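Local coordinates for 4-hydroxybutyrate CoA-transferase (Porphyromonas gingivalis, PDB 3EH7), which probably transfers coenzyme A between carboxylic acids such as acetate, at residues L264-L274 with P288-N299; I25-A36 with V57-L65. All coordinates share one frame; numbering follows the deposited sequence.

In the fold
Contact 2 comes first along the chain and closes before contact 1 opens. Each joins two neighbouring parallel strands that are linked through a helix, and each lies in a different sheet. Contact 2 forms the 58-60 edge of the six-stranded parallel sheet in the N-terminal family region. Contact 1 lies near one end of the nine-stranded mixed sheet, with strand 290-292 in the C-terminal family region. Their centres are about 25 Å apart, yet the loop after strand 30-33 reaches the end of segment 264-274, where the rings of His35 and Phe273 pack edge-to-face (His35 CD2 to Phe273 CG, 3.7 Å). Segments leaving the two sheets therefore meet at this aromatic pair.

Contact 1 (L264-L274 with P288-N299); sequences LHPGKMVATFL and PDVELYPVDYVN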
loop_
_atom_site.group_PDB
_atom_site.type_symbol
_atom_site.label_atom_id
_atom_site.label_comp_id
_atom_site.label_asym_id
_atom_site.label_seq_id
_atom_site.Cartn_x
_atom_site.Cartn_y
_atom_site.Cartn_z
ATOM N N LEU A 264 13.029 -13.991 -12.110
ATOM C CA LEU A 264 13.473 -14.353 -10.773
ATOM C C LEU A 264 13.172 -15.832 -10.607
ATOM O O LEU A 264 12.093 -16.268 -10.955
ATOM C CB LEU A 264 12.716 -13.545 -9.706
ATOM C CG LEU A 264 13.271 -13.654 -8.280
ATOM C CD1 LEU A 264 14.659 -12.937 -8.134
ATOM C CD2 LEU A 264 12.247 -13.102 -7.281
ATOM N N HIS A 265 14.116 -16.583 -10.059
ATOM C CA HIS A 265 13.966 -18.010 -9.862
ATOM C C HIS A 265 13.440 -18.712 -11.104
ATOM O O HIS A 265 12.385 -19.347 -11.048
ATOM C CB HIS A 265 13.078 -18.292 -8.642
ATOM C CG HIS A 265 13.611 -17.688 -7.383
ATOM N ND1 HIS A 265 14.806 -18.091 -6.811
ATOM C CD2 HIS A 265 13.164 -16.655 -6.635
ATOM C CE1 HIS A 265 15.048 -17.346 -5.744
ATOM N NE2 HIS A 265 14.065 -16.468 -5.610
ATOM N N PRO A 266 14.186 -18.601 -12.227
ATOM C CA PRO A 266 13.769 -19.212 -13.474
ATOM C C PRO A 266 13.672 -20.715 -13.362
ATOM O O PRO A 266 14.457 -21.341 -12.643
ATOM C CB PRO A 266 14.844 -18.787 -14.473
ATOM C CG PRO A 266 16.008 -18.434 -13.657
ATOM C CD PRO A 266 15.490 -17.923 -12.353
ATOM N N GLY A 267 12.651 -21.270 -14.009
ATOM C CA GLY A 267 12.382 -22.694 -13.971
ATOM C C GLY A 267 11.816 -23.244 -12.676
ATOM O O GLY A 267 11.636 -24.446 -12.561
ATOM N N LYS A 268 11.537 -22.391 -11.698
ATOM C CA LYS A 268 11.061 -22.844 -10.393
ATOM C C LYS A 268 9.657 -22.344 -10.108
ATOM O O LYS A 268 9.310 -21.246 -10.521
ATOM C CB LYS A 268 11.984 -22.344 -9.268
ATOM C CG LYS A 268 13.492 -22.624 -9.468
ATOM C CD LYS A 268 13.828 -24.100 -9.407
ATOM C CE LYS A 268 15.332 -24.325 -9.630
ATOM N NZ LYS A 268 16.134 -23.511 -8.672
HETATM N N MSE A 269 8.866 -23.154 -9.391
HETATM C CA MSE A 269 7.591 -22.716 -8.842
HETATM C C MSE A 269 7.882 -22.236 -7.426
HETATM O O MSE A 269 8.269 -23.029 -6.573
HETATM C CB MSE A 269 6.580 -23.867 -8.793
HETATM C CG MSE A 269 6.240 -24.493 -10.157
HETATM SE SE MSE A 269 5.588 -26.303 -9.859
HETATM C CE MSE A 269 7.264 -27.216 -10.256
ATOM N N VAL A 270 7.708 -20.942 -7.190
ATOM C CA VAL A 270 8.027 -20.321 -5.901
ATOM C C VAL A 270 6.715 -19.966 -5.206
ATOM O O VAL A 270 5.805 -19.393 -5.834
ATOM C CB VAL A 270 8.882 -19.085 -6.133
ATOM C CG1 VAL A 270 9.051 -18.271 -4.850
ATOM C CG2 VAL A 270 10.231 -19.493 -6.717
ATOM N N ALA A 271 6.617 -20.332 -3.935
ATOM C CA ALA A 271 5.427 -20.159 -3.124
ATOM C C ALA A 271 5.871 -20.025 -1.669
ATOM O O ALA A 271 7.036 -20.179 -1.369
ATOM C CB ALA A 271 4.446 -21.364 -3.300
ATOM N N THR A 272 4.934 -19.750 -0.766
ATOM C CA THR A 272 5.234 -19.713 0.666
ATOM C C THR A 272 4.497 -20.788 1.440
ATOM O O THR A 272 4.979 -21.209 2.477
ATOM C CB THR A 272 5.060 -18.284 1.264
ATOM O OG1 THR A 272 5.768 -18.187 2.504
ATOM C CG2 THR A 272 3.589 -17.867 1.451
ATOM N N PHE A 273 3.367 -21.282 0.915
ATOM C CA PHE A 273 2.682 -22.468 1.450
ATOM C C PHE A 273 1.934 -23.186 0.316
ATOM O O PHE A 273 1.764 -22.644 -0.799
ATOM C CB PHE A 273 1.788 -22.143 2.680
ATOM C CG PHE A 273 0.425 -21.539 2.358
ATOM C CD1 PHE A 273 0.284 -20.163 2.140
ATOM C CD2 PHE A 273 -0.710 -22.334 2.302
ATOM C CE1 PHE A 273 -0.960 -19.576 1.852
ATOM C CE2 PHE A 273 -1.992 -21.765 1.993
ATOM C CZ PHE A 273 -2.113 -20.384 1.786
ATOM N N LEU A 274 1.549 -24.434 0.586
ATOM C CA LEU A 274 0.906 -25.293 -0.431
ATOM C C LEU A 274 -0.241 -26.044 0.192
ATOM O O LEU A 274 -0.197 -26.376 1.380
ATOM C CB LEU A 274 1.889 -26.321 -0.976
ATOM C CG LEU A 274 3.132 -25.764 -1.641
ATOM C CD1 LEU A 274 4.142 -26.861 -1.895
ATOM C CD2 LEU A 274 2.768 -25.001 -2.937
ATOM N N PRO A 288 13.023 -30.555 -6.771
ATOM C CA PRO A 288 13.774 -29.301 -6.667
ATOM C C PRO A 288 13.228 -28.157 -7.521
ATOM O O PRO A 288 13.709 -27.045 -7.395
ATOM C CB PRO A 288 15.190 -29.685 -7.130
ATOM C CG PRO A 288 15.031 -30.908 -7.931
ATOM C CD PRO A 288 13.766 -31.600 -7.496
ATOM N N ASP A 289 12.264 -28.419 -8.398
ATOM C CA ASP A 289 11.648 -27.347 -9.157
ATOM C C ASP A 289 10.600 -26.591 -8.338
ATOM O O ASP A 289 10.058 -25.618 -8.828
ATOM C CB ASP A 289 10.991 -27.892 -10.427
ATOM C CG ASP A 289 12.003 -28.495 -11.393
ATOM O OD1 ASP A 289 13.177 -28.103 -11.326
ATOM O OD2 ASP A 289 11.624 -29.366 -12.194
ATOM N N VAL A 290 10.295 -27.070 -7.128
ATOM C CA VAL A 290 9.371 -26.409 -6.221
ATOM C C VAL A 290 10.182 -25.876 -5.061
ATOM O O VAL A 290 10.895 -26.649 -4.402
ATOM C CB VAL A 290 8.301 -27.376 -5.651
ATOM C CG1 VAL A 290 7.379 -26.647 -4.655
ATOM C CG2 VAL A 290 7.489 -28.024 -6.775
ATOM N N GLU A 291 10.096 -24.559 -4.825
ATOM C CA GLU A 291 10.837 -23.940 -3.763
ATOM C C GLU A 291 9.919 -23.073 -2.913
ATOM O O GLU A 291 9.249 -22.164 -3.428
ATOM C CB GLU A 291 12.021 -23.124 -4.331
ATOM C CG GLU A 291 13.105 -24.012 -4.889
ATOM C CD GLU A 291 14.299 -23.254 -5.467
ATOM O OE1 GLU A 291 14.255 -22.007 -5.577
ATOM O OE2 GLU A 291 15.260 -23.937 -5.877
ATOM N N LEU A 292 9.851 -23.393 -1.619
ATOM C CA LEU A 292 9.165 -22.529 -0.676
ATOM C C LEU A 292 10.164 -21.657 0.052
ATOM O O LEU A 292 11.279 -22.101 0.368
ATOM C CB LEU A 292 8.334 -23.293 0.339
ATOM C CG LEU A 292 7.146 -24.116 -0.168
ATOM C CD1 LEU A 292 6.079 -24.338 0.918
ATOM C CD2 LEU A 292 6.550 -23.551 -1.479
ATOM N N TYR A 293 9.743 -20.410 0.297
ATOM C CA TYR A 293 10.489 -19.449 1.116
ATOM C C TYR A 293 9.523 -18.821 2.112
ATOM O O TYR A 293 8.301 -18.829 1.911
ATOM C CB TYR A 293 11.096 -18.348 0.260
ATOM C CG TYR A 293 12.027 -18.812 -0.822
ATOM C CD1 TYR A 293 11.538 -19.268 -2.040
ATOM C CD2 TYR A 293 13.416 -18.784 -0.628
ATOM C CE1 TYR A 293 12.401 -19.691 -3.037
ATOM C CE2 TYR A 293 14.281 -19.212 -1.591
ATOM C CZ TYR A 293 13.789 -19.651 -2.806
ATOM O OH TYR A 293 14.689 -20.096 -3.774
ATOM N N PRO A 294 10.063 -18.252 3.194
ATOM C CA PRO A 294 9.201 -17.579 4.141
ATOM C C PRO A 294 8.496 -16.363 3.540
ATOM O O PRO A 294 8.943 -15.752 2.533
ATOM C CB PRO A 294 10.141 -17.206 5.301
ATOM C CG PRO A 294 11.507 -17.411 4.806
ATOM C CD PRO A 294 11.457 -18.344 3.656
ATOM N N VAL A 295 7.376 -16.027 4.154
ATOM C CA VAL A 295 6.472 -15.065 3.553
ATOM C C VAL A 295 7.098 -13.658 3.384
ATOM O O VAL A 295 6.714 -12.917 2.464
ATOM C CB VAL A 295 5.113 -15.026 4.296
ATOM C CG1 VAL A 295 5.275 -14.440 5.755
ATOM C CG2 VAL A 295 4.066 -14.253 3.445
ATOM N N ASP A 296 8.069 -13.302 4.249
ATOM C CA ASP A 296 8.725 -12.010 4.143
ATOM C C ASP A 296 9.615 -11.922 2.917
ATOM O O ASP A 296 10.032 -10.830 2.548
ATOM C CB ASP A 296 9.504 -11.637 5.415
ATOM C CG ASP A 296 10.563 -12.652 5.794
ATOM O OD1 ASP A 296 10.345 -13.870 5.653
ATOM O OD2 ASP A 296 11.592 -12.225 6.308
ATOM N N TYR A 297 9.917 -13.055 2.283
ATOM C CA TYR A 297 10.570 -13.047 1.003
ATOM C C TYR A 297 9.545 -13.081 -0.116
ATOM O O TYR A 297 9.462 -12.135 -0.930
ATOM C CB TYR A 297 11.583 -14.208 0.897
ATOM C CG TYR A 297 12.291 -14.266 -0.435
ATOM C CD1 TYR A 297 13.346 -13.413 -0.721
ATOM C CD2 TYR A 297 11.883 -15.160 -1.419
ATOM C CE1 TYR A 297 13.994 -13.453 -1.946
ATOM C CE2 TYR A 297 12.524 -15.222 -2.628
ATOM C CZ TYR A 297 13.578 -14.375 -2.889
ATOM O OH TYR A 297 14.175 -14.438 -4.097
ATOM N N VAL A 298 8.700 -14.114 -0.133
ATOM C CA VAL A 298 7.787 -14.344 -1.277
ATOM C C VAL A 298 6.783 -13.220 -1.508
ATOM O O VAL A 298 6.530 -12.836 -2.672
ATOM C CB VAL A 298 7.055 -15.697 -1.203
ATOM C CG1 VAL A 298 6.137 -15.936 -2.455
ATOM C CG2 VAL A 298 8.068 -16.842 -1.025
ATOM N N ASN A 299 6.210 -12.692 -0.424
ATOM C CA ASN A 299 5.113 -11.737 -0.517
ATOM C C ASN A 299 5.597 -10.285 -0.436
ATOM O O ASN A 299 4.797 -9.364 -0.404
ATOM C CB ASN A 299 4.078 -11.978 0.604
ATOM C CG ASN A 299 3.003 -12.993 0.249
ATOM O OD1 ASN A 299 3.292 -14.073 -0.277
ATOM N ND2 ASN A 299 1.767 -12.692 0.644
#
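With chi1 at -58°, His265 swings its ring back beside its own backbone N, while Tyr297 sends its ring away from its N (chi1 179°); the two meet rim to rim, NE2 of His265 to OH of Tyr297 at a short, hydrogen-bonded 2.5 Å. The contact belongs to a beta-alpha-beta unit, consistent with a Rossmann-like sheet, in which strands 269-271 and 290-292 run parallel and helix 278-284 forms the crossover. Four backbone bonds tie them, from Met269 N to Asp289 O at one end to Tyr293 N to Ala271 O at the other.

On one face, Lys268 NZ makes a salt bridge with Glu291 OE2 at 3.0 Å, from above the carboxylate plane. Tyr293 OH donates to Glu291 OE1 at 2.7 Å, so the carboxylate is held at both oxygens, and Tyr293 CE1 lies over a face of the His265 ring. Val270 CG1 packs against Tyr293 CD1 at 3.9 Å.

The opposite face is apolar: Ala271 CB touches Leu292 CD2 (3.5 Å), and selenomethionine Met269 lays its CE on Val290 CG2 (3.6 Å). Phe283 and Ile284 of the crossover helix pack here. Beyond the strands, Thr272 OG1 donates to Tyr293 O at 2.7 Å, in the carbonyl plane.

Contact 2 (I25-A36 with V57-L65); sequences IKNGERVALSHA and VEIYHMLCL
Strands 30-33 and 58-60 run parallel, their axes 4.6 Å apart at the closest and inclined by 32°, joined by backbone hydrogen bonds from Glu58 N to Glu29 O, Val31 N to Glu58 O and Tyr60 N to Val31 O. They are the two ends of a beta-alpha-beta crossover through helix 41-49, consistent with a Rossmann-like fold.

On one face Arg30 and Glu58 extend side by side in the same direction. Arg30 leaves its backbone N behind (chi1 -170°) and then bends at chi3 (-89°), which turns NH2 toward the carboxylate of Glu58; NH2 forms a salt bridge with Glu58 OE2 at 2.9 Å. The guanidinium and carboxylate planes stand steeply to each other, so this is a single-oxygen contact, reinforced by a water that accepts from Arg30 NE (3.0 Å) and donates to the same OE2. Arg30 CD also rests on Tyr60 CB. NH1 bonds to His119 O, and the backbone N of Arg30 to Asp121 OD2.

The other face is aliphatic. Val31 CG2 meets Val57 CG1 at 3.6 Å, Val31 CB meets Ile59 CD1 at 3.8 Å, and Leu33 CD1 lies against Ile59 CG2. Leu47 and Val44 of the crossover helix pack on this layer.

Past the strands, the His35 ring lies between Ala36 CB, over one face, and the more distant selenium of selenomethionine Met62 on the opposite side. Its NE2 is bound to Ser336 OG. A second water, in the ring plane, bridges His35 ND1 at 2.6 Å to Met62 N at 2.8 Å.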
loop_
_atom_site.group_PDB
_atom_site.type_symbol
_atom_site.label_atom_id
_atom_site.label_comp_id
_atom_site.label_asym_id
_atom_site.label_seq_id
_atom_site.Cartn_x
_atom_site.Cartn_y
_atom_site.Cartn_z
ATOM N N ILE A 25 3.187 -25.839 27.503
ATOM C CA ILE A 25 2.614 -24.538 27.217
ATOM C C ILE A 25 1.998 -24.024 28.503
ATOM O O ILE A 25 1.427 -24.802 29.254
ATOM C CB ILE A 25 1.507 -24.608 26.170
ATOM C CG1 ILE A 25 2.014 -25.250 24.870
ATOM C CG2 ILE A 25 0.957 -23.193 25.905
ATOM C CD1 ILE A 25 0.919 -25.462 23.839
ATOM N N LYS A 26 2.091 -22.715 28.743
ATOM C CA LYS A 26 1.629 -22.123 30.004
ATOM C C LYS A 26 0.503 -21.155 29.723
ATOM O O LYS A 26 0.415 -20.579 28.616
ATOM C CB LYS A 26 2.790 -21.444 30.750
ATOM C CG LYS A 26 3.909 -22.431 31.129
ATOM C CD LYS A 26 5.112 -21.830 31.880
ATOM C CE LYS A 26 5.876 -20.747 31.082
ATOM N NZ LYS A 26 6.674 -21.188 29.881
ATOM N N ASN A 27 -0.389 -20.998 30.703
ATOM C CA ASN A 27 -1.542 -20.113 30.536
ATOM C C ASN A 27 -1.109 -18.709 30.161
ATOM O O ASN A 27 -0.077 -18.230 30.609
ATOM C CB ASN A 27 -2.435 -20.074 31.786
ATOM C CG ASN A 27 -3.780 -20.768 31.563
ATOM O OD1 ASN A 27 -4.597 -20.350 30.704
ATOM N ND2 ASN A 27 -4.012 -21.838 32.313
ATOM N N GLY A 28 -1.894 -18.070 29.307
ATOM C CA GLY A 28 -1.587 -16.727 28.849
ATOM C C GLY A 28 -0.564 -16.625 27.728
ATOM O O GLY A 28 -0.239 -15.520 27.322
ATOM N N GLU A 29 -0.031 -17.755 27.247
ATOM C CA GLU A 29 0.991 -17.742 26.192
ATOM C C GLU A 29 0.335 -17.674 24.814
ATOM O O GLU A 29 -0.842 -18.010 24.656
ATOM C CB GLU A 29 1.925 -18.954 26.312
ATOM C CG GLU A 29 2.986 -18.801 27.441
ATOM C CD GLU A 29 3.952 -19.960 27.512
ATOM O OE1 GLU A 29 3.645 -21.036 26.933
ATOM O OE2 GLU A 29 5.028 -19.815 28.153
ATOM N N ARG A 30 1.064 -17.166 23.834
ATOM C CA ARG A 30 0.608 -17.210 22.450
ATOM C C ARG A 30 1.315 -18.355 21.726
ATOM O O ARG A 30 2.540 -18.464 21.760
ATOM C CB ARG A 30 0.859 -15.900 21.723
ATOM C CG ARG A 30 0.164 -15.864 20.385
ATOM C CD ARG A 30 0.535 -14.676 19.527
ATOM N NE ARG A 30 -0.322 -13.516 19.753
ATOM C CZ ARG A 30 -0.050 -12.539 20.609
ATOM N NH1 ARG A 30 1.049 -12.584 21.364
ATOM N NH2 ARG A 30 -0.890 -11.525 20.739
ATOM N N VAL A 31 0.528 -19.203 21.075
ATOM C CA VAL A 31 1.033 -20.408 20.424
ATOM C C VAL A 31 0.772 -20.253 18.949
ATOM O O VAL A 31 -0.366 -20.019 18.567
ATOM C CB VAL A 31 0.274 -21.652 20.922
ATOM C CG1 VAL A 31 0.829 -22.912 20.284
ATOM C CG2 VAL A 31 0.322 -21.732 22.428
ATOM N N ALA A 32 1.826 -20.337 18.133
ATOM C CA ALA A 32 1.701 -20.286 16.680
ATOM C C ALA A 32 1.725 -21.719 16.156
ATOM O O ALA A 32 2.450 -22.560 16.687
ATOM C CB ALA A 32 2.831 -19.487 16.083
ATOM N N LEU A 33 0.907 -22.005 15.151
ATOM C CA LEU A 33 0.822 -23.343 14.558
ATOM C C LEU A 33 1.197 -23.232 13.131
ATOM O O LEU A 33 0.918 -22.214 12.531
ATOM C CB LEU A 33 -0.609 -23.884 14.602
ATOM C CG LEU A 33 -1.290 -24.081 15.958
ATOM C CD1 LEU A 33 -2.670 -24.649 15.727
ATOM C CD2 LEU A 33 -0.480 -24.993 16.835
ATOM N N SER A 34 1.787 -24.286 12.574
ATOM C CA SER A 34 1.966 -24.351 11.123
ATOM C C SER A 34 0.668 -24.024 10.403
ATOM O O SER A 34 -0.413 -24.461 10.806
ATOM C CB SER A 34 2.453 -25.732 10.652
ATOM O OG SER A 34 3.779 -26.009 11.008
ATOM N N HIS A 35 0.795 -23.252 9.334
ATOM C CA HIS A 35 -0.332 -22.719 8.585
ATOM C C HIS A 35 -1.051 -23.768 7.739
ATOM O O HIS A 35 -0.434 -24.690 7.222
ATOM C CB HIS A 35 0.161 -21.584 7.665
ATOM C CG HIS A 35 -0.926 -20.884 6.919
ATOM N ND1 HIS A 35 -2.084 -20.460 7.532
ATOM C CD2 HIS A 35 -1.011 -20.478 5.628
ATOM C CE1 HIS A 35 -2.856 -19.855 6.641
ATOM N NE2 HIS A 35 -2.235 -19.866 5.473
ATOM N N ALA A 36 -2.368 -23.589 7.603
ATOM C CA ALA A 36 -3.198 -24.274 6.603
ATOM C C ALA A 36 -3.031 -25.798 6.609
ATOM O O ALA A 36 -3.367 -26.452 7.612
ATOM C CB ALA A 36 -2.986 -23.649 5.169
ATOM N N VAL A 57 -4.645 -19.142 26.990
ATOM C CA VAL A 57 -3.808 -19.428 25.805
ATOM C C VAL A 57 -4.401 -18.899 24.492
ATOM O O VAL A 57 -5.555 -19.148 24.166
ATOM C CB VAL A 57 -3.535 -20.937 25.627
ATOM C CG1 VAL A 57 -2.585 -21.170 24.480
ATOM C CG2 VAL A 57 -2.973 -21.515 26.894
ATOM N N GLU A 58 -3.571 -18.202 23.723
ATOM C CA GLU A 58 -3.988 -17.563 22.485
ATOM C C GLU A 58 -3.371 -18.277 21.296
ATOM O O GLU A 58 -2.152 -18.373 21.218
ATOM C CB GLU A 58 -3.497 -16.126 22.527
ATOM C CG GLU A 58 -3.934 -15.261 21.378
ATOM C CD GLU A 58 -3.737 -13.772 21.669
ATOM O OE1 GLU A 58 -3.940 -13.336 22.829
ATOM O OE2 GLU A 58 -3.392 -13.041 20.729
ATOM N N ILE A 59 -4.184 -18.801 20.384
ATOM C CA ILE A 59 -3.637 -19.476 19.215
ATOM C C ILE A 59 -3.489 -18.443 18.134
ATOM O O ILE A 59 -4.460 -17.786 17.784
ATOM C CB ILE A 59 -4.514 -20.626 18.700
ATOM C CG1 ILE A 59 -4.666 -21.735 19.758
ATOM C CG2 ILE A 59 -3.917 -21.221 17.464
ATOM C CD1 ILE A 59 -3.397 -22.394 20.180
ATOM N N TYR A 60 -2.275 -18.270 17.623
ATOM C CA TYR A 60 -2.076 -17.371 16.490
ATOM C C TYR A 60 -2.141 -18.197 15.231
ATOM O O TYR A 60 -1.358 -19.123 15.071
ATOM C CB TYR A 60 -0.740 -16.608 16.580
ATOM C CG TYR A 60 -0.548 -15.666 15.418
ATOM C CD1 TYR A 60 -1.170 -14.434 15.393
ATOM C CD2 TYR A 60 0.194 -16.043 14.319
ATOM C CE1 TYR A 60 -1.031 -13.587 14.308
ATOM C CE2 TYR A 60 0.331 -15.217 13.239
ATOM C CZ TYR A 60 -0.274 -13.985 13.245
ATOM O OH TYR A 60 -0.124 -13.164 12.161
ATOM N N HIS A 61 -3.070 -17.851 14.336
ATOM C CA HIS A 61 -3.271 -18.558 13.073
ATOM C C HIS A 61 -3.790 -17.569 12.024
ATOM O O HIS A 61 -4.125 -16.430 12.343
ATOM C CB HIS A 61 -4.278 -19.686 13.253
ATOM C CG HIS A 61 -5.658 -19.197 13.571
ATOM N ND1 HIS A 61 -6.487 -18.654 12.613
ATOM C CD2 HIS A 61 -6.329 -19.119 14.741
ATOM C CE1 HIS A 61 -7.616 -18.272 13.178
ATOM N NE2 HIS A 61 -7.543 -18.537 14.471
HETATM N N MSE A 62 -3.841 -17.997 10.768
HETATM C CA MSE A 62 -4.370 -17.146 9.714
HETATM C C MSE A 62 -5.412 -17.881 8.913
HETATM O O MSE A 62 -5.447 -17.772 7.705
HETATM C CB MSE A 62 -3.254 -16.697 8.804
HETATM C CG MSE A 62 -2.265 -15.874 9.513
HETATM SE SE MSE A 62 -0.927 -15.209 8.278
HETATM C CE MSE A 62 0.182 -14.536 9.608
ATOM N N LEU A 63 -6.248 -18.637 9.606
ATOM C CA LEU A 63 -7.291 -19.425 8.971
ATOM C C LEU A 63 -8.627 -18.730 9.126
ATOM O O LEU A 63 -8.835 -17.960 10.077
ATOM C CB LEU A 63 -7.386 -20.797 9.609
ATOM C CG LEU A 63 -6.068 -21.562 9.643
ATOM C CD1 LEU A 63 -6.135 -22.709 10.631
ATOM C CD2 LEU A 63 -5.702 -22.046 8.205
ATOM N N CYS A 64 -9.520 -19.004 8.181
ATOM C CA CYS A 64 -10.923 -18.650 8.309
ATOM C C CYS A 64 -11.672 -19.826 8.889
ATOM O O CYS A 64 -12.106 -20.717 8.161
ATOM C CB CYS A 64 -11.511 -18.311 6.961
ATOM S SG CYS A 64 -10.611 -17.020 6.147
ATOM N N LEU A 65 -11.812 -19.821 10.208
ATOM C CA LEU A 65 -12.530 -20.868 10.905
ATOM C C LEU A 65 -14.023 -20.650 10.628
ATOM O O LEU A 65 -14.534 -19.533 10.792
ATOM C CB LEU A 65 -12.227 -20.806 12.407
ATOM C CG LEU A 65 -10.752 -20.813 12.827
ATOM C CD1 LEU A 65 -10.656 -20.889 14.345
ATOM C CD2 LEU A 65 -10.002 -21.962 12.175
HETATM O O HOH W 1 -2.996 -14.274 18.596
HETATM O O HOH W 2 -2.409 -20.254 10.117
#